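Local coordinates for outer membrane protein Omp121 (Bacteroides thetaiotaomicron, PDB 5FQ8) that probably acts as a TonB-dependent transporter of the outer membrane, with calcium and magnesium ions bound to the protein, at residues B[63-68]-B[820-825]; B[418-423]-B[441-446]; B[906-911]-B[935-940]. All blocks are in the same frame, centred on the assembly; numbering follows the deposited sequence.

Interaction 1 of 3, residues B[63-68]-B[820-825]; sequences SLAGKI and DFDIRQ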
loop_
_atom_site.group_PDB
_atom_site.type_symbol
_atom_site.label_atom_id
_atom_site.label_comp_id
_atom_site.label_asym_id
_atom_site.label_seq_id
_atom_site.Cartn_x
_atom_site.Cartn_y
_atom_site.Cartn_z
ATOM N N SER B 63 27.502 26.341 9.094
ATOM C CA SER B 63 28.441 27.188 9.803
ATOM C C SER B 63 28.641 28.516 9.089
ATOM O O SER B 63 28.894 29.533 9.740
ATOM C CB SER B 63 29.772 26.458 9.964
ATOM O OG SER B 63 30.304 26.103 8.703
ATOM N N LEU B 64 28.527 28.532 7.767
ATOM C CA LEU B 64 28.716 29.739 6.980
ATOM C C LEU B 64 27.481 30.628 6.948
ATOM O O LEU B 64 27.400 31.514 6.096
ATOM C CB LEU B 64 29.125 29.370 5.557
ATOM C CG LEU B 64 30.321 28.443 5.522
ATOM C CD1 LEU B 64 30.546 27.902 4.146
ATOM C CD2 LEU B 64 31.518 29.230 5.974
ATOM N N ALA B 65 26.526 30.430 7.844
ATOM C CA ALA B 65 25.346 31.281 7.862
ATOM C C ALA B 65 25.731 32.717 8.212
ATOM O O ALA B 65 26.249 32.993 9.297
ATOM C CB ALA B 65 24.317 30.730 8.847
ATOM N N GLY B 66 25.493 33.629 7.276
ATOM C CA GLY B 66 25.786 35.028 7.512
ATOM C C GLY B 66 27.251 35.397 7.481
ATOM O O GLY B 66 27.637 36.405 8.073
ATOM N N LYS B 67 28.082 34.612 6.812
ATOM C CA LYS B 67 29.514 34.873 6.769
ATOM C C LYS B 67 30.014 35.253 5.390
ATOM O O LYS B 67 31.208 35.505 5.236
ATOM C CB LYS B 67 30.298 33.653 7.264
ATOM C CG LYS B 67 30.052 33.277 8.711
ATOM C CD LYS B 67 31.051 32.245 9.180
ATOM C CE LYS B 67 31.136 32.159 10.704
ATOM N NZ LYS B 67 29.817 31.849 11.335
ATOM N N ILE B 68 29.149 35.290 4.384
ATOM C CA ILE B 68 29.560 35.506 3.000
ATOM C C ILE B 68 28.502 36.343 2.307
ATOM O O ILE B 68 27.310 36.033 2.376
ATOM C CB ILE B 68 29.759 34.181 2.245
ATOM C CG1 ILE B 68 30.813 33.330 2.927
ATOM C CG2 ILE B 68 30.173 34.451 0.826
ATOM C CD1 ILE B 68 31.014 32.036 2.265
ATOM N N ASP B 820 30.754 35.480 15.674
ATOM C CA ASP B 820 30.080 35.920 14.464
ATOM C C ASP B 820 28.634 36.283 14.763
ATOM O O ASP B 820 27.948 35.578 15.507
ATOM C CB ASP B 820 30.163 34.847 13.396
ATOM C CG ASP B 820 31.552 34.365 13.201
ATOM O OD1 ASP B 820 32.035 33.631 14.076
ATOM O OD2 ASP B 820 32.167 34.735 12.188
ATOM N N PHE B 821 28.183 37.387 14.191
ATOM C CA PHE B 821 26.819 37.852 14.348
ATOM C C PHE B 821 26.159 37.839 12.992
ATOM O O PHE B 821 26.755 38.279 12.012
ATOM C CB PHE B 821 26.770 39.256 14.945
ATOM C CG PHE B 821 27.068 39.288 16.392
ATOM C CD1 PHE B 821 28.357 39.342 16.831
ATOM C CD2 PHE B 821 26.063 39.230 17.310
ATOM C CE1 PHE B 821 28.634 39.352 18.157
ATOM C CE2 PHE B 821 26.335 39.241 18.634
ATOM C CZ PHE B 821 27.621 39.302 19.062
ATOM N N ASP B 822 24.949 37.311 12.941
ATOM C CA ASP B 822 24.147 37.300 11.730
ATOM C C ASP B 822 23.092 38.370 11.883
ATOM O O ASP B 822 22.435 38.446 12.923
ATOM C CB ASP B 822 23.498 35.938 11.503
ATOM C CG ASP B 822 23.302 35.625 10.046
ATOM O OD1 ASP B 822 23.101 36.565 9.255
ATOM O OD2 ASP B 822 23.358 34.433 9.693
ATOM N N ILE B 823 22.955 39.220 10.875
ATOM C CA ILE B 823 21.999 40.313 10.947
ATOM C C ILE B 823 21.222 40.373 9.649
ATOM O O ILE B 823 21.782 40.707 8.601
ATOM C CB ILE B 823 22.666 41.658 11.233
ATOM C CG1 ILE B 823 23.302 41.633 12.610
ATOM C CG2 ILE B 823 21.641 42.753 11.181
ATOM C CD1 ILE B 823 24.738 41.303 12.572
ATOM N N ARG B 824 19.935 40.063 9.720
ATOM C CA ARG B 824 19.055 40.059 8.563
ATOM C C ARG B 824 17.832 40.861 8.939
ATOM O O ARG B 824 17.217 40.593 9.975
ATOM C CB ARG B 824 18.653 38.640 8.157
ATOM C CG ARG B 824 19.776 37.631 8.252
ATOM C CD ARG B 824 19.389 36.293 7.716
ATOM N NE ARG B 824 20.536 35.417 7.781
ATOM C CZ ARG B 824 20.577 34.196 7.283
ATOM N NH1 ARG B 824 19.522 33.696 6.667
ATOM N NH2 ARG B 824 21.682 33.485 7.401
ATOM N N GLN B 825 17.489 41.836 8.107
ATOM C CA GLN B 825 16.472 42.812 8.445
ATOM C C GLN B 825 15.500 42.950 7.295
ATOM O O GLN B 825 15.913 43.174 6.153
ATOM C CB GLN B 825 17.097 44.173 8.761
ATOM C CG GLN B 825 17.888 44.200 10.042
ATOM C CD GLN B 825 17.008 44.257 11.274
ATOM O OE1 GLN B 825 15.875 44.732 11.209
ATOM N NE2 GLN B 825 17.525 43.773 12.407
#
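Gly66 lies directly against the carboxylate of Asp822, its CA 3.3 Å from Asp822 OD2, where a turn of the plug reaches the barrel wall. The turn, Leu64 to Lys67, is of type II, and Gly66 holds its third position with a positive phi. Because glycine brings no side chain, the backbone itself can rest on the acid. Van der Waals contact continues at Ala65, whose CB approaches Arg824 NH2 to 4.1 Å at the edge of the guanidinium, near its plane. No hydrogen bond passes directly between 63-68 and 820-825.

Ionic contacts carry the polar part. Within the strand, Arg824 grips Asp822 side-on, one nitrogen to each carboxylate oxygen: Arg824 NE comes to Asp822 OD1 from above the carboxylate plane at 3.2 Å, almost straight (178°), while Arg824 NH2 meets Asp822 OD2 at 3.0 Å on the syn side but tilted from that plane. Extended from CG to NE (chi3 177°), the arginine chain reaches along the strand to Asp822. Across the contact, Lys67 crosses Asp820 at about a right angle; Lys67 NZ and Asp820 OD2 form a long salt bridge of 3.8 Å, and the position of that oxygen is less certain.

Hydrogen bonds fix the partners. Lys67 bends at its last torsion (chi4 57°), bringing NZ back to Ser63 O at 3.0 Å, so the lysine reaches back to the residue just ahead of the turn while also facing Asp820. Arg824 also donates to Ser74 OG and Ile73 O of the plug, and Asp822 OD2 has a second salt bridge, to Arg908. Charged side chains of the barrel wall thus engage a plug turn, an interface characteristic of TonB-dependent receptors, whose plug domain fills a beta barrel.

Interaction 2 of 3, residues B[418-423]-B[441-446]; sequences PNLYAL and SGETGQ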
loop_
_atom_site.group_PDB
_atom_site.type_symbol
_atom_site.label_atom_id
_atom_site.label_comp_id
_atom_site.label_asym_id
_atom_site.label_seq_id
_atom_site.Cartn_x
_atom_site.Cartn_y
_atom_site.Cartn_z
ATOM N N PRO B 418 -1.239 5.051 15.454
ATOM C CA PRO B 418 -2.080 3.966 15.958
ATOM C C PRO B 418 -3.536 4.131 15.576
ATOM O O PRO B 418 -4.003 5.196 15.178
ATOM C CB PRO B 418 -1.918 4.060 17.476
ATOM C CG PRO B 418 -0.843 5.023 17.720
ATOM C CD PRO B 418 -0.799 5.927 16.543
ATOM N N ASN B 419 -4.260 3.028 15.720
ATOM C CA ASN B 419 -5.711 3.017 15.637
ATOM C C ASN B 419 -6.223 3.561 16.956
ATOM O O ASN B 419 -6.613 2.819 17.858
ATOM C CB ASN B 419 -6.226 1.613 15.381
ATOM C CG ASN B 419 -7.673 1.593 15.008
ATOM O OD1 ASN B 419 -8.501 2.209 15.655
ATOM N ND2 ASN B 419 -7.983 0.901 13.940
ATOM N N LEU B 420 -6.204 4.887 17.060
ATOM C CA LEU B 420 -6.663 5.539 18.276
ATOM C C LEU B 420 -8.131 5.236 18.554
ATOM O O LEU B 420 -8.533 5.106 19.718
ATOM C CB LEU B 420 -6.432 7.039 18.166
ATOM C CG LEU B 420 -4.988 7.505 18.010
ATOM C CD1 LEU B 420 -4.984 8.953 17.679
ATOM C CD2 LEU B 420 -4.204 7.269 19.275
ATOM N N TYR B 421 -8.941 5.096 17.501
ATOM C CA TYR B 421 -10.355 4.803 17.698
ATOM C C TYR B 421 -10.547 3.454 18.373
ATOM O O TYR B 421 -11.272 3.344 19.367
ATOM C CB TYR B 421 -11.100 4.844 16.367
ATOM C CG TYR B 421 -12.598 4.711 16.510
ATOM C CD1 TYR B 421 -13.383 5.816 16.746
ATOM C CD2 TYR B 421 -13.219 3.483 16.424
ATOM C CE1 TYR B 421 -14.733 5.716 16.882
ATOM C CE2 TYR B 421 -14.579 3.370 16.567
ATOM C CZ TYR B 421 -15.331 4.497 16.797
ATOM O OH TYR B 421 -16.694 4.413 16.931
ATOM N N ALA B 422 -9.903 2.414 17.850
ATOM C CA ALA B 422 -10.086 1.088 18.415
ATOM C C ALA B 422 -9.663 1.033 19.869
ATOM O O ALA B 422 -10.311 0.380 20.689
ATOM C CB ALA B 422 -9.297 0.068 17.613
ATOM N N LEU B 423 -8.588 1.735 20.210
ATOM C CA LEU B 423 -8.010 1.596 21.533
ATOM C C LEU B 423 -8.754 2.393 22.585
ATOM O O LEU B 423 -8.891 1.939 23.723
ATOM C CB LEU B 423 -6.565 2.048 21.511
ATOM C CG LEU B 423 -5.587 1.211 20.733
ATOM C CD1 LEU B 423 -4.300 1.974 20.659
ATOM C CD2 LEU B 423 -5.405 -0.056 21.493
ATOM N N SER B 441 -11.621 10.250 15.970
ATOM C CA SER B 441 -12.378 9.962 14.761
ATOM C C SER B 441 -11.923 10.768 13.566
ATOM O O SER B 441 -11.830 11.984 13.640
ATOM C CB SER B 441 -13.855 10.222 14.996
ATOM O OG SER B 441 -14.030 10.992 16.164
ATOM N N GLY B 442 -11.648 10.101 12.452
ATOM C CA GLY B 442 -11.631 8.660 12.384
ATOM C C GLY B 442 -10.179 8.263 12.343
ATOM O O GLY B 442 -9.605 8.018 11.296
ATOM N N GLU B 443 -9.565 8.258 13.508
ATOM C CA GLU B 443 -8.153 7.931 13.617
ATOM C C GLU B 443 -8.080 6.428 13.804
ATOM O O GLU B 443 -8.105 5.908 14.916
ATOM C CB GLU B 443 -7.512 8.707 14.761
ATOM C CG GLU B 443 -7.373 10.186 14.509
ATOM C CD GLU B 443 -6.325 10.513 13.482
ATOM O OE1 GLU B 443 -5.377 9.728 13.356
ATOM O OE2 GLU B 443 -6.454 11.540 12.790
ATOM N N THR B 444 -8.018 5.712 12.686
ATOM C CA THR B 444 -8.102 4.260 12.688
ATOM C C THR B 444 -6.771 3.602 12.387
ATOM O O THR B 444 -6.730 2.405 12.104
ATOM C CB THR B 444 -9.154 3.787 11.685
ATOM O OG1 THR B 444 -8.978 4.464 10.442
ATOM C CG2 THR B 444 -10.528 4.071 12.195
ATOM N N GLY B 445 -5.694 4.351 12.449
ATOM C CA GLY B 445 -4.382 3.825 12.150
ATOM C C GLY B 445 -4.005 4.005 10.699
ATOM O O GLY B 445 -4.842 4.110 9.813
ATOM N N GLN B 446 -2.706 4.030 10.455
ATOM C CA GLN B 446 -2.191 4.161 9.106
ATOM C C GLN B 446 -0.722 3.800 9.142
ATOM O O GLN B 446 -0.053 4.016 10.147
ATOM C CB GLN B 446 -2.392 5.573 8.583
ATOM C CG GLN B 446 -1.873 5.798 7.210
ATOM C CD GLN B 446 -1.979 7.237 6.812
ATOM O OE1 GLN B 446 -2.035 8.115 7.663
ATOM N NE2 GLN B 446 -2.034 7.491 5.520
HETATM O O HOH W 1 -4.735 7.343 13.608
#
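Glu443 meets Leu420 and Tyr421 at the start of the short helix that begins at Leu420. The backbone oxygen of Glu443 supplies the direct hydrogen bond between the segments: Tyr421 N donates to Glu443 O over 2.8 Å, nearly straight at 162°. An inverse gamma turn centred on Glu443 shapes the chain here. Its side chain lies beside that of Leu420 and points the same way, with Leu420 CD1 3.9 Å from Glu443 CB. A bend at chi2 (-71°) turns the carboxylate back, and its OE1 both forms a salt bridge with Lys417 and accepts a hydrogen bond from a water.

Thr444 follows, and its carbonyl oxygen packs against the side-chain amide of Asn419: Thr444 O is 2.7 Å from Asn419 ND2, but the angle is poor for a hydrogen bond, and this amide nitrogen donates instead to Leu497 O. The other end of the same amide faces the helix, where Asn419 OD1 accepts from Ala422 N at 2.6 Å.

At Gly445 the two backbones come together, the CA atoms of Asn419 and Gly445 being only 3.8 Å apart. Gly445 CA also makes a CH...O contact with Pro418 O at 3.3 Å. The water joins this end of the contact to Glu443, donating to Pro418 O at 2.8 Å and accepting a weak bond from Gly445 N.

Gln446 then opens strand 446-469, whose partner 398-417 ends just ahead of Pro418. The contact therefore combines an asparagine N-cap with a returning chain that binds the first turn of the helix, at the base of a long loop, probably extracellular, joining two neighbouring strands of the barrel.

Interaction 3 of 3, residues B[906-911]-B[935-940]; sequences KLRSVV and GNNLFV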
loop_
_atom_site.group_PDB
_atom_site.type_symbol
_atom_site.label_atom_id
_atom_site.label_comp_id
_atom_site.label_asym_id
_atom_site.label_seq_id
_atom_site.Cartn_x
_atom_site.Cartn_y
_atom_site.Cartn_z
ATOM N N LYS B 906 21.539 37.712 15.308
ATOM C CA LYS B 906 21.834 36.428 15.922
ATOM C C LYS B 906 23.307 36.304 16.281
ATOM O O LYS B 906 24.179 36.559 15.449
ATOM C CB LYS B 906 21.425 35.289 14.995
ATOM C CG LYS B 906 20.852 34.118 15.725
ATOM C CD LYS B 906 20.444 33.036 14.775
ATOM C CE LYS B 906 18.992 33.107 14.447
ATOM N NZ LYS B 906 18.676 32.046 13.480
ATOM N N LEU B 907 23.576 35.910 17.522
ATOM C CA LEU B 907 24.873 35.354 17.871
ATOM C C LEU B 907 25.002 33.991 17.202
ATOM O O LEU B 907 24.668 32.957 17.788
ATOM C CB LEU B 907 25.031 35.255 19.384
ATOM C CG LEU B 907 26.411 34.797 19.860
ATOM C CD1 LEU B 907 27.512 35.522 19.125
ATOM C CD2 LEU B 907 26.568 34.997 21.342
ATOM N N ARG B 908 25.476 33.990 15.960
ATOM C CA ARG B 908 25.491 32.779 15.148
ATOM C C ARG B 908 26.371 31.702 15.766
ATOM O O ARG B 908 25.911 30.594 16.032
ATOM C CB ARG B 908 25.967 33.132 13.744
ATOM C CG ARG B 908 25.780 32.060 12.712
ATOM C CD ARG B 908 24.505 32.264 11.935
ATOM N NE ARG B 908 23.448 31.442 12.489
ATOM C CZ ARG B 908 22.205 31.425 12.054
ATOM N NH1 ARG B 908 21.844 32.191 11.047
ATOM N NH2 ARG B 908 21.332 30.643 12.649
ATOM N N SER B 909 27.643 32.015 16.018
ATOM C CA SER B 909 28.586 31.038 16.551
ATOM C C SER B 909 29.630 31.706 17.428
ATOM O O SER B 909 29.977 32.871 17.234
ATOM C CB SER B 909 29.295 30.295 15.429
ATOM O OG SER B 909 30.063 31.195 14.659
ATOM N N VAL B 910 30.145 30.943 18.386
ATOM C CA VAL B 910 31.319 31.324 19.170
ATOM C C VAL B 910 32.208 30.097 19.335
ATOM O O VAL B 910 31.756 29.067 19.840
ATOM C CB VAL B 910 30.933 31.891 20.547
ATOM C CG1 VAL B 910 32.172 32.124 21.376
ATOM C CG2 VAL B 910 30.169 33.167 20.395
ATOM N N VAL B 911 33.475 30.203 18.934
ATOM C CA VAL B 911 34.419 29.087 19.000
ATOM C C VAL B 911 35.646 29.485 19.818
ATOM O O VAL B 911 36.362 30.418 19.450
ATOM C CB VAL B 911 34.852 28.627 17.602
ATOM C CG1 VAL B 911 35.530 27.302 17.707
ATOM C CG2 VAL B 911 33.676 28.535 16.695
ATOM N N GLY B 935 29.814 27.089 20.581
ATOM C CA GLY B 935 28.391 27.294 20.744
ATOM C C GLY B 935 27.816 27.899 19.485
ATOM O O GLY B 935 28.417 28.801 18.904
ATOM N N ASN B 936 26.677 27.412 19.026
ATOM C CA ASN B 936 26.070 27.944 17.820
ATOM C C ASN B 936 24.605 28.250 18.073
ATOM O O ASN B 936 23.978 27.657 18.952
ATOM C CB ASN B 936 26.227 26.970 16.672
ATOM C CG ASN B 936 27.664 26.677 16.377
ATOM O OD1 ASN B 936 28.522 27.526 16.557
ATOM N ND2 ASN B 936 27.945 25.465 15.940
ATOM N N ASN B 937 24.067 29.186 17.290
ATOM C CA ASN B 937 22.677 29.611 17.418
ATOM C C ASN B 937 22.385 29.931 18.884
ATOM O O ASN B 937 21.514 29.341 19.519
ATOM C CB ASN B 937 21.746 28.525 16.865
ATOM C CG ASN B 937 20.323 29.020 16.593
ATOM O OD1 ASN B 937 20.103 30.098 16.046
ATOM N ND2 ASN B 937 19.353 28.212 16.966
ATOM N N LEU B 938 23.169 30.864 19.425
ATOM C CA LEU B 938 23.252 31.036 20.868
ATOM C C LEU B 938 22.235 32.013 21.417
ATOM O O LEU B 938 21.706 31.801 22.508
ATOM C CB LEU B 938 24.657 31.483 21.257
ATOM C CG LEU B 938 25.673 30.355 21.372
ATOM C CD1 LEU B 938 26.964 30.868 21.936
ATOM C CD2 LEU B 938 25.103 29.265 22.250
ATOM N N PHE B 939 21.943 33.083 20.696
ATOM C CA PHE B 939 20.984 34.058 21.185
ATOM C C PHE B 939 20.423 34.789 19.983
ATOM O O PHE B 939 21.156 35.081 19.045
ATOM C CB PHE B 939 21.655 35.022 22.163
ATOM C CG PHE B 939 20.713 35.693 23.094
ATOM C CD1 PHE B 939 19.977 36.792 22.680
ATOM C CD2 PHE B 939 20.566 35.237 24.389
ATOM C CE1 PHE B 939 19.103 37.431 23.535
ATOM C CE2 PHE B 939 19.692 35.866 25.258
ATOM C CZ PHE B 939 18.957 36.971 24.829
ATOM N N VAL B 940 19.125 35.062 19.996
ATOM C CA VAL B 940 18.469 35.710 18.867
ATOM C C VAL B 940 17.710 36.923 19.377
ATOM O O VAL B 940 17.066 36.863 20.426
ATOM C CB VAL B 940 17.556 34.728 18.111
ATOM C CG1 VAL B 940 16.495 34.207 19.026
ATOM C CG2 VAL B 940 16.988 35.368 16.881
#
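Lys906 and Val940 lie side by side and point the same way, with Lys906 CE 3.9 Å from Val940 CG2. Bent at chi3 (-96°), the lysine crosses Asn937, whose OD1 sits 3.2 Å from Lys906 CD. That same methylene group lies over one face of the Arg908 guanidinium, toward its rim. The planes of the Arg908 guanidinium and the Asn937 amide are 26° apart, and Asn937 ND2 donates to Ser973 O.

On the face that carries Leu907 and Val910 the contacts are apolar. Leu907 crosses Leu938 at a slant, its CD2 4.0 Å from Leu938 CB, and Val910 CG2 touches Leu938 CD1 at 4.2 Å.

The backbone holds these groups in place where the second strand turns a corner at Asn937. Asn937 N donates to Arg908 O (2.6 Å) and Leu938 N to Leu907 O (3.1 Å), while Val910 and Gly935 exchange a reciprocal pair of bonds.

Lys906 and Arg908 share Glu952, with Asp950 adding a salt bridge to the lysine; these acids probably offset the two neighbouring positive charges. With a detergent molecule close to the Leu938 side chain, the chemistry implies a charged network separated from a hydrophobic, probably membrane-facing surface.

Overall arrangement
From the N terminus, the chain first passes through 63-68 in the plug, then builds most of the barrel before strand 815-825 returns to that turn: interaction 1 closes this loop of some 750 residues. Interaction 2 falls within that span, closing a local loop of 17 residues between strands 398-417 and 446-469, and its centre is about 45 Å from that of interaction 1. Interaction 3 opens only after interaction 1 has closed, near the C terminus. Interactions 1 and 3 touch, because strands 815-825 and 899-915 are neighbours and the plug turn also reaches 899-915; interaction 1 joins plug to wall, and interaction 3 pairs two strands of that wall, whereas interaction 2 organises a distant loop.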